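Local atomic coordinates of COPII coat assembly protein SEC16 (Saccharomyces cerevisiae, PDB entry 3MZK), a protein that helps initiate assembly of the COPII coat needed to form transport vesicles from the endoplasmic reticulum and to select their cargo, and also takes part in autophagy. Residues 281-284 and 285-288; 297-300 and 301-305. One frame throughout, in Å; residues are numbered along the deposited sequence.

Interaction 1: 281-284 and 285-288; sequences LIEF and GIFL
Phe284 and Phe287 lie side by side, both rings leaving the helix in the same direction and meeting rim to rim. Phe287 CD2 comes to the edge of the Phe284 ring, near its plane, 3.5 Å from CE2 of Phe284. With the planes only 20° apart and the centroids separated by 5.8 Å, neither ring sits over the other. Similar first torsions send both rings the same way: each CG is anti to its own backbone N (chi1 -166° in Phe284, 163° in Phe287). Leu288, one turn on, brings its CG obliquely to the Phe284 ring, 4.2 Å from CE2. On another side of the helix, Ile286 CD1 approaches Ile282 CG2 at 4.3 Å. Beneath the side chains, Leu288 N donates to Phe284 O (3.1 Å) and Phe287 N to Glu283 O (3.2 Å). An alanine in place of Phe284 would remove the ring and is likely to leave a gap beside Phe287 and Leu288, and toward Trp252 and Val256 of helix 252-261. Phe287 also packs edge-to-face on Phe238. Such i/i+3 and i/i+4 contacts are those of an alpha-helix, here 275-290, whose Phe284 side faces the interior of the ACE1-type helical solenoid.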
loop_
_atom_site.group_PDB
_atom_site.type_symbol
_atom_site.label_atom_id
_atom_site.label_comp_id
_atom_site.label_asym_id
_atom_site.label_seq_id
_atom_site.Cartn_x
_atom_site.Cartn_y
_atom_site.Cartn_z
ATOM N N LEU B 281 14.709 3.213 -14.258
ATOM C CA LEU B 281 16.159 3.086 -14.304
ATOM C C LEU B 281 16.583 1.743 -14.888
ATOM O O LEU B 281 17.484 1.669 -15.724
ATOM C CB LEU B 281 16.766 3.286 -12.915
ATOM C CG LEU B 281 16.757 4.726 -12.394
ATOM C CD1 LEU B 281 17.371 4.812 -11.011
ATOM C CD2 LEU B 281 17.494 5.621 -13.356
ATOM N N ILE B 282 15.924 0.678 -14.453
ATOM C CA ILE B 282 16.234 -0.647 -14.956
ATOM C C ILE B 282 15.784 -0.819 -16.409
ATOM O O ILE B 282 16.570 -1.226 -17.260
ATOM C CB ILE B 282 15.628 -1.719 -14.061
ATOM C CG1 ILE B 282 16.163 -1.548 -12.638
ATOM C CG2 ILE B 282 15.945 -3.098 -14.601
ATOM C CD1 ILE B 282 15.545 -2.491 -11.635
ATOM N N GLU B 283 14.529 -0.495 -16.697
ATOM C CA GLU B 283 14.025 -0.563 -18.068
ATOM C C GLU B 283 14.906 0.203 -19.051
ATOM O O GLU B 283 15.182 -0.267 -20.154
ATOM C CB GLU B 283 12.597 -0.032 -18.136
ATOM C CG GLU B 283 11.572 -1.006 -17.606
ATOM C CD GLU B 283 11.539 -2.279 -18.415
ATOM O OE1 GLU B 283 11.476 -2.183 -19.659
ATOM O OE2 GLU B 283 11.591 -3.372 -17.814
ATOM N N PHE B 284 15.341 1.389 -18.640
ATOM C CA PHE B 284 16.149 2.252 -19.489
ATOM C C PHE B 284 17.600 1.766 -19.529
ATOM O O PHE B 284 18.292 1.923 -20.538
ATOM C CB PHE B 284 16.082 3.697 -18.986
ATOM C CG PHE B 284 16.601 4.707 -19.966
ATOM C CD1 PHE B 284 17.080 5.928 -19.531
ATOM C CD2 PHE B 284 16.596 4.443 -21.322
ATOM C CE1 PHE B 284 17.557 6.864 -20.431
ATOM C CE2 PHE B 284 17.071 5.370 -22.223
ATOM C CZ PHE B 284 17.550 6.584 -21.777
ATOM N N GLY B 285 18.056 1.180 -18.425
ATOM C CA GLY B 285 19.379 0.585 -18.363
ATOM C C GLY B 285 19.502 -0.655 -19.235
ATOM O O GLY B 285 20.604 -1.066 -19.589
ATOM N N ILE B 286 18.362 -1.255 -19.570
ATOM C CA ILE B 286 18.320 -2.397 -20.470
ATOM C C ILE B 286 18.417 -1.909 -21.905
ATOM O O ILE B 286 19.252 -2.371 -22.676
ATOM C CB ILE B 286 17.017 -3.195 -20.301
ATOM C CG1 ILE B 286 17.096 -4.079 -19.057
ATOM C CG2 ILE B 286 16.742 -4.040 -21.531
ATOM C CD1 ILE B 286 15.768 -4.639 -18.633
ATOM N N PHE B 287 17.558 -0.962 -22.254
ATOM C CA PHE B 287 17.581 -0.358 -23.576
ATOM C C PHE B 287 18.995 0.046 -23.975
ATOM O O PHE B 287 19.446 -0.253 -25.079
ATOM C CB PHE B 287 16.658 0.860 -23.609
ATOM C CG PHE B 287 16.900 1.775 -24.770
ATOM C CD1 PHE B 287 16.364 1.491 -26.014
ATOM C CD2 PHE B 287 17.654 2.925 -24.617
ATOM C CE1 PHE B 287 16.584 2.336 -27.082
ATOM C CE2 PHE B 287 17.877 3.773 -25.682
ATOM C CZ PHE B 287 17.341 3.478 -26.916
ATOM N N LEU B 288 19.691 0.724 -23.068
ATOM C CA LEU B 288 21.034 1.226 -23.342
ATOM C C LEU B 288 22.011 0.096 -23.626
ATOM O O LEU B 288 22.887 0.222 -24.482
ATOM C CB LEU B 288 21.541 2.080 -22.177
ATOM C CG LEU B 288 20.805 3.410 -22.016
ATOM C CD1 LEU B 288 21.219 4.122 -20.729
ATOM C CD2 LEU B 288 21.042 4.286 -23.238
#

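Interaction 2: 297-300 and 301-305; sequences ASTL and FIIGN
Ala297 O is met by both the backbone and the side chain of Phe301. Phe301 N donates to it at 3.0 Å, while the ring folds back so that one face lies over the same oxygen, offset toward the rim. The nearness of Phe301 CG to its own backbone N (chi1 -67°) turns the ring back along the helix, and its CE2 reaches Ala297 CB at 4.2 Å. The next carbonyls are satisfied in turn. Ser298 O accepts from Ile302 N (2.9 Å), and Thr299 O accepts from Ile303 N (3.0 Å). Leu300 O receives Gly304 N at 2.9 Å. CG1 of Ile303 lies alongside Thr299 O, which thus has an apolar neighbour as well as its donor. The buried hydroxyls turn back to the preceding turn: Ser298 OG is hydrogen-bonded to Thr294 O and Thr299 OG1 to Ala295 O, which gives each hydroxyl a backbone acceptor within its own helix. At the far end Asn305 N bonds to Ile302 O (2.9 Å), and Asn305 OD1 is held by Lys109 NZ of helix 101-111. Asn305 has positive phi, 55°, and the chain leaves helix 294-303 through a Schellman motif, a common C-terminal cap, within the helical Sec23-binding domain of Sec16.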
loop_
_atom_site.group_PDB
_atom_site.type_symbol
_atom_site.label_atom_id
_atom_site.label_comp_id
_atom_site.label_asym_id
_atom_site.label_seq_id
_atom_site.Cartn_x
_atom_site.Cartn_y
_atom_site.Cartn_z
ATOM N N ALA B 297 24.285 2.174 -19.253
ATOM C CA ALA B 297 23.473 1.190 -18.550
ATOM C C ALA B 297 23.938 0.990 -17.115
ATOM O O ALA B 297 23.138 1.025 -16.187
ATOM C CB ALA B 297 23.484 -0.129 -19.298
ATOM N N SER B 298 25.236 0.785 -16.934
ATOM C CA SER B 298 25.800 0.561 -15.606
ATOM C C SER B 298 25.591 1.754 -14.688
ATOM O O SER B 298 25.385 1.590 -13.489
ATOM C CB SER B 298 27.294 0.234 -15.695
ATOM O OG SER B 298 27.492 -1.056 -16.235
ATOM N N THR B 299 25.658 2.954 -15.253
ATOM C CA THR B 299 25.376 4.165 -14.486
ATOM C C THR B 299 23.968 4.080 -13.885
ATOM O O THR B 299 23.790 4.250 -12.677
ATOM C CB THR B 299 25.525 5.436 -15.355
ATOM O OG1 THR B 299 26.830 5.464 -15.946
ATOM C CG2 THR B 299 25.341 6.687 -14.525
ATOM N N LEU B 300 22.975 3.786 -14.721
ATOM C CA LEU B 300 21.597 3.667 -14.242
ATOM C C LEU B 300 21.444 2.585 -13.178
ATOM O O LEU B 300 20.758 2.794 -12.180
ATOM C CB LEU B 300 20.614 3.427 -15.394
ATOM C CG LEU B 300 20.731 4.387 -16.583
ATOM C CD1 LEU B 300 19.464 4.366 -17.421
ATOM C CD2 LEU B 300 21.037 5.799 -16.111
ATOM N N PHE B 301 22.087 1.438 -13.387
ATOM C CA PHE B 301 22.007 0.322 -12.441
ATOM C C PHE B 301 22.604 0.694 -11.089
ATOM O O PHE B 301 22.073 0.316 -10.039
ATOM C CB PHE B 301 22.711 -0.924 -12.997
ATOM C CG PHE B 301 22.039 -1.515 -14.203
ATOM C CD1 PHE B 301 20.675 -1.359 -14.403
ATOM C CD2 PHE B 301 22.774 -2.222 -15.144
ATOM C CE1 PHE B 301 20.052 -1.908 -15.520
ATOM C CE2 PHE B 301 22.157 -2.773 -16.266
ATOM C CZ PHE B 301 20.794 -2.617 -16.453
ATOM N N ILE B 302 23.713 1.428 -11.126
ATOM C CA ILE B 302 24.353 1.928 -9.914
ATOM C C ILE B 302 23.419 2.853 -9.129
ATOM O O ILE B 302 23.211 2.676 -7.923
ATOM C CB ILE B 302 25.646 2.685 -10.250
ATOM C CG1 ILE B 302 26.704 1.710 -10.770
ATOM C CG2 ILE B 302 26.165 3.426 -9.032
ATOM C CD1 ILE B 302 27.860 2.377 -11.494
ATOM N N ILE B 303 22.854 3.839 -9.818
ATOM C CA ILE B 303 21.907 4.751 -9.189
ATOM C C ILE B 303 20.737 3.976 -8.603
ATOM O O ILE B 303 20.246 4.299 -7.524
ATOM C CB ILE B 303 21.370 5.785 -10.187
ATOM C CG1 ILE B 303 22.513 6.625 -10.752
ATOM C CG2 ILE B 303 20.346 6.682 -9.522
ATOM C CD1 ILE B 303 22.088 7.529 -11.883
ATOM N N GLY B 304 20.294 2.949 -9.321
ATOM C CA GLY B 304 19.164 2.148 -8.890
ATOM C C GLY B 304 19.524 1.148 -7.814
ATOM O O GLY B 304 18.667 0.419 -7.321
ATOM N N ASN B 305 20.799 1.121 -7.444
ATOM C CA ASN B 305 21.312 0.143 -6.486
ATOM C C ASN B 305 21.038 -1.304 -6.876
ATOM O O ASN B 305 20.771 -2.144 -6.017
ATOM C CB ASN B 305 20.782 0.415 -5.079
ATOM C CG ASN B 305 21.734 1.253 -4.260
ATOM O OD1 ASN B 305 22.441 2.104 -4.794
ATOM N ND2 ASN B 305 21.777 1.002 -2.956
#

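How the interactions relate
Interactions 1 and 2 lie on consecutive helices, 275-290 and 294-303, with centres about 9 Å apart, and they pack directly on each other. Phe284 CD1 meets Leu300 CD1 at 3.5 Å, joining the aromatic cluster of interaction 1 to the Leu300 side of interaction 2. Nearby, Leu281 O is 3.6 Å from Leu300 CB, and Gly285 O is 3.5 Å from Phe301 CZ. Leu288 also touches Leu300, and Leu281 touches Ile303, spreading the interface over both segments of each helix. Trp252 and Val256 of helix 252-261 pack against both Phe284 and Leu300. The pair thus forms part of the interior of the helical solenoid.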